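Putative citrate lyase, alfa subunit (Streptococcus mutans, PDB 2HJ0) is a putative alpha subunit of citrate lyase, a member of the CitF family built round two largely parallel mixed beta-sheets flanked by helices. Local coordinates at residues G188-K198 / H346-Y354. Residues are numbered along the deposited sequence; the frame is centred on the assembly and turned at random.
Sequences GSLGYAMIDAK and HYEIDANMY
Gly-191 O is met by two backbone groups, Ala-351 N and the CA-H of Asp-350. Gly-191 has no side chain, and the two backbones meet directly, with the CA atoms of Gly-191 and Asp-350 3.7 Å apart. Asp-350 directly precedes helix 351-355. Ala-351 N donates to Gly-191 O at 2.8 Å, coming from above the carbonyl plane rather than along a lone pair. The Ala-351 methyl lies obliquely against the Tyr-192 ring, CB to CD1 3.6 Å.

From the end of strand 346-348, Glu-348 reaches across to the loop at 189-190. Its CG is anti to the backbone N (chi1 175°) and the chain runs on extended. Leu-190 N donates to Glu-348 OE1 at 2.8 Å, on the anti side, but the bond is bent (131° at the hydrogen). Glu-348 OE2 is hydrogen-bonded to Ser-219 OG, so both carboxylate oxygens are held. The bent chain of selenomethionine Met-194 passes slantwise over the carboxylate, SE to Glu-348 CD 3.6 Å. Ser-189 OG accepts from Gly-191 N, forming an ST turn.

Asp-350 is an N-cap: its OD1 accepts from Met-353 N at 2.6 Å. Its OD2 makes a long salt bridge with Lys-198 NZ.

Tyr-192 also stacks on His-71 and lies near a bound citric acid. The contact joins helix 191-199, which packs on strand 164-169 of one sheet, to strand 346-348, at the edge of the other sheet within this chain, and helix 351-355 after it.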
loop_
_atom_site.group_PDB
_atom_site.type_symbol
_atom_site.label_atom_id
_atom_site.label_comp_id
_atom_site.label_asym_id
_atom_site.label_seq_id
_atom_site.Cartn_x
_atom_site.Cartn_y
_atom_site.Cartn_z
ATOM N N GLY A 188 4.574 -10.232 -14.208
ATOM C CA GLY A 188 3.267 -10.168 -13.591
ATOM C C GLY A 188 3.286 -9.590 -12.185
ATOM O O GLY A 188 3.775 -8.482 -11.960
ATOM N N SER A 189 2.746 -10.344 -11.235
ATOM C CA SER A 189 2.704 -9.899 -9.860
ATOM C C SER A 189 4.090 -9.633 -9.277
ATOM O O SER A 189 5.101 -10.142 -9.771
ATOM C CB SER A 189 1.993 -10.933 -9.002
ATOM O OG SER A 189 2.071 -10.566 -7.637
ATOM N N LEU A 190 4.118 -8.817 -8.228
ATOM C CA LEU A 190 5.347 -8.459 -7.527
ATOM C C LEU A 190 5.139 -8.576 -6.023
ATOM O O LEU A 190 5.737 -7.831 -5.252
ATOM C CB LEU A 190 5.747 -7.033 -7.867
ATOM C CG LEU A 190 6.360 -6.848 -9.246
ATOM C CD1 LEU A 190 6.677 -5.378 -9.455
ATOM C CD2 LEU A 190 7.632 -7.697 -9.368
ATOM N N GLY A 191 4.295 -9.526 -5.629
ATOM C CA GLY A 191 3.979 -9.740 -4.230
ATOM C C GLY A 191 5.127 -9.941 -3.258
ATOM O O GLY A 191 5.043 -9.499 -2.114
ATOM N N TYR A 192 6.195 -10.607 -3.677
ATOM C CA TYR A 192 7.290 -10.799 -2.748
ATOM C C TYR A 192 8.098 -9.502 -2.654
ATOM O O TYR A 192 8.526 -9.123 -1.574
ATOM C CB TYR A 192 8.177 -11.983 -3.168
ATOM C CG TYR A 192 7.430 -13.303 -3.249
ATOM C CD1 TYR A 192 6.661 -13.763 -2.174
ATOM C CD2 TYR A 192 7.434 -14.058 -4.430
ATOM C CE1 TYR A 192 5.899 -14.938 -2.282
ATOM C CE2 TYR A 192 6.682 -15.231 -4.552
ATOM C CZ TYR A 192 5.911 -15.666 -3.478
ATOM O OH TYR A 192 5.129 -16.795 -3.603
ATOM N N ALA A 193 8.281 -8.797 -3.768
ATOM C CA ALA A 193 9.045 -7.553 -3.731
ATOM C C ALA A 193 8.310 -6.411 -3.034
ATOM O O ALA A 193 8.933 -5.544 -2.416
ATOM C CB ALA A 193 9.426 -7.129 -5.135
HETATM N N MSE A 194 6.985 -6.410 -3.126
HETATM C CA MSE A 194 6.193 -5.344 -2.513
HETATM C C MSE A 194 6.405 -5.192 -1.021
HETATM O O MSE A 194 6.315 -4.089 -0.488
HETATM C CB MSE A 194 4.700 -5.545 -2.795
HETATM C CG MSE A 194 4.280 -5.106 -4.187
HETATM SE SE MSE A 194 2.572 -5.834 -4.750
HETATM C CE MSE A 194 1.431 -4.307 -4.410
ATOM N N ILE A 195 6.682 -6.293 -0.340
ATOM C CA ILE A 195 6.895 -6.206 1.088
ATOM C C ILE A 195 8.277 -5.627 1.362
ATOM O O ILE A 195 8.452 -4.864 2.294
ATOM C CB ILE A 195 6.744 -7.570 1.741
ATOM C CG1 ILE A 195 7.070 -7.469 3.221
ATOM C CG2 ILE A 195 7.640 -8.573 1.064
ATOM C CD1 ILE A 195 6.835 -8.759 3.944
ATOM N N ASP A 196 9.252 -5.974 0.534
ATOM C CA ASP A 196 10.588 -5.443 0.699
ATOM C C ASP A 196 10.574 -3.937 0.621
ATOM O O ASP A 196 11.083 -3.262 1.496
ATOM C CB ASP A 196 11.508 -5.958 -0.396
ATOM C CG ASP A 196 11.904 -7.396 -0.190
ATOM O OD1 ASP A 196 11.004 -8.226 0.051
ATOM O OD2 ASP A 196 13.112 -7.696 -0.268
ATOM N N ALA A 197 9.987 -3.402 -0.436
ATOM C CA ALA A 197 9.969 -1.960 -0.620
ATOM C C ALA A 197 9.191 -1.239 0.449
ATOM O O ALA A 197 9.304 -0.026 0.596
ATOM C CB ALA A 197 9.400 -1.622 -1.982
ATOM N N LYS A 198 8.399 -1.985 1.197
ATOM C CA LYS A 198 7.584 -1.394 2.242
ATOM C C LYS A 198 8.302 -1.319 3.593
ATOM O O LYS A 198 8.081 -0.394 4.364
ATOM C CB LYS A 198 6.297 -2.205 2.346
ATOM C CG LYS A 198 5.301 -1.752 3.378
ATOM C CD LYS A 198 3.986 -2.534 3.203
ATOM C CE LYS A 198 3.423 -2.369 1.765
ATOM N NZ LYS A 198 2.160 -3.130 1.474
ATOM N N HIS A 346 -8.642 -10.079 -11.326
ATOM C CA HIS A 346 -7.361 -10.743 -11.096
ATOM C C HIS A 346 -6.533 -9.678 -10.373
ATOM O O HIS A 346 -5.978 -8.777 -11.015
ATOM C CB HIS A 346 -6.724 -11.139 -12.434
ATOM C CG HIS A 346 -5.499 -11.991 -12.299
ATOM N ND1 HIS A 346 -4.929 -12.645 -13.368
ATOM C CD2 HIS A 346 -4.723 -12.279 -11.226
ATOM C CE1 HIS A 346 -3.856 -13.301 -12.962
ATOM N NE2 HIS A 346 -3.708 -13.096 -11.667
ATOM N N TYR A 347 -6.466 -9.782 -9.041
ATOM C CA TYR A 347 -5.769 -8.797 -8.211
ATOM C C TYR A 347 -4.414 -9.198 -7.640
ATOM O O TYR A 347 -4.208 -10.327 -7.209
ATOM C CB TYR A 347 -6.672 -8.369 -7.051
ATOM C CG TYR A 347 -6.698 -6.880 -6.805
ATOM C CD1 TYR A 347 -7.335 -6.024 -7.701
ATOM C CD2 TYR A 347 -6.093 -6.324 -5.668
ATOM C CE1 TYR A 347 -7.375 -4.644 -7.474
ATOM C CE2 TYR A 347 -6.123 -4.939 -5.430
ATOM C CZ TYR A 347 -6.769 -4.107 -6.339
ATOM O OH TYR A 347 -6.816 -2.746 -6.109
ATOM N N GLU A 348 -3.501 -8.236 -7.614
ATOM C CA GLU A 348 -2.158 -8.450 -7.098
ATOM C C GLU A 348 -2.104 -8.219 -5.583
ATOM O O GLU A 348 -2.676 -7.258 -5.072
ATOM C CB GLU A 348 -1.201 -7.504 -7.820
ATOM C CG GLU A 348 0.234 -7.507 -7.327
ATOM C CD GLU A 348 1.077 -6.441 -8.021
ATOM O OE1 GLU A 348 2.167 -6.785 -8.541
ATOM O OE2 GLU A 348 0.649 -5.262 -8.047
ATOM N N ILE A 349 -1.418 -9.104 -4.867
ATOM C CA ILE A 349 -1.308 -8.977 -3.415
ATOM C C ILE A 349 0.123 -9.240 -2.944
ATOM O O ILE A 349 0.824 -10.095 -3.496
ATOM C CB ILE A 349 -2.239 -9.973 -2.685
ATOM C CG1 ILE A 349 -1.802 -11.406 -3.016
ATOM C CG2 ILE A 349 -3.690 -9.719 -3.082
ATOM C CD1 ILE A 349 -2.470 -12.490 -2.183
ATOM N N ASP A 350 0.546 -8.502 -1.921
ATOM C CA ASP A 350 1.878 -8.667 -1.345
ATOM C C ASP A 350 1.908 -9.942 -0.516
ATOM O O ASP A 350 0.880 -10.400 -0.020
ATOM C CB ASP A 350 2.222 -7.471 -0.451
ATOM C CG ASP A 350 1.324 -7.375 0.781
ATOM O OD1 ASP A 350 1.522 -8.138 1.746
ATOM O OD2 ASP A 350 0.407 -6.536 0.790
ATOM N N ALA A 351 3.093 -10.509 -0.360
ATOM C CA ALA A 351 3.259 -11.743 0.410
ATOM C C ALA A 351 2.721 -11.664 1.836
ATOM O O ALA A 351 2.334 -12.689 2.401
ATOM C CB ALA A 351 4.733 -12.148 0.442
ATOM N N ASN A 352 2.705 -10.474 2.429
ATOM C CA ASN A 352 2.208 -10.359 3.786
ATOM C C ASN A 352 0.712 -10.599 3.817
ATOM O O ASN A 352 0.218 -11.404 4.606
ATOM C CB ASN A 352 2.510 -8.990 4.388
ATOM C CG ASN A 352 2.190 -8.933 5.884
ATOM O OD1 ASN A 352 2.826 -9.615 6.702
ATOM N ND2 ASN A 352 1.193 -8.129 6.244
HETATM N N MSE A 353 -0.020 -9.900 2.960
HETATM C CA MSE A 353 -1.461 -10.088 2.920
HETATM C C MSE A 353 -1.751 -11.537 2.551
HETATM O O MSE A 353 -2.807 -12.093 2.896
HETATM C CB MSE A 353 -2.087 -9.179 1.876
HETATM C CG MSE A 353 -3.601 -9.224 1.904
HETATM SE SE MSE A 353 -4.317 -7.996 0.627
HETATM C CE MSE A 353 -5.841 -8.994 0.045
ATOM N N TYR A 354 -0.790 -12.134 1.846
ATOM C CA TYR A 354 -0.883 -13.509 1.381
ATOM C C TYR A 354 -0.859 -14.578 2.459
ATOM O O TYR A 354 -1.879 -15.224 2.697
ATOM C CB TYR A 354 0.220 -13.806 0.343
ATOM C CG TYR A 354 0.268 -15.258 -0.105
ATOM C CD1 TYR A 354 -0.894 -15.920 -0.484
ATOM C CD2 TYR A 354 1.461 -15.978 -0.107
ATOM C CE1 TYR A 354 -0.880 -17.260 -0.845
ATOM C CE2 TYR A 354 1.487 -17.331 -0.467
ATOM C CZ TYR A 354 0.306 -17.967 -0.833
ATOM O OH TYR A 354 0.284 -19.312 -1.163
#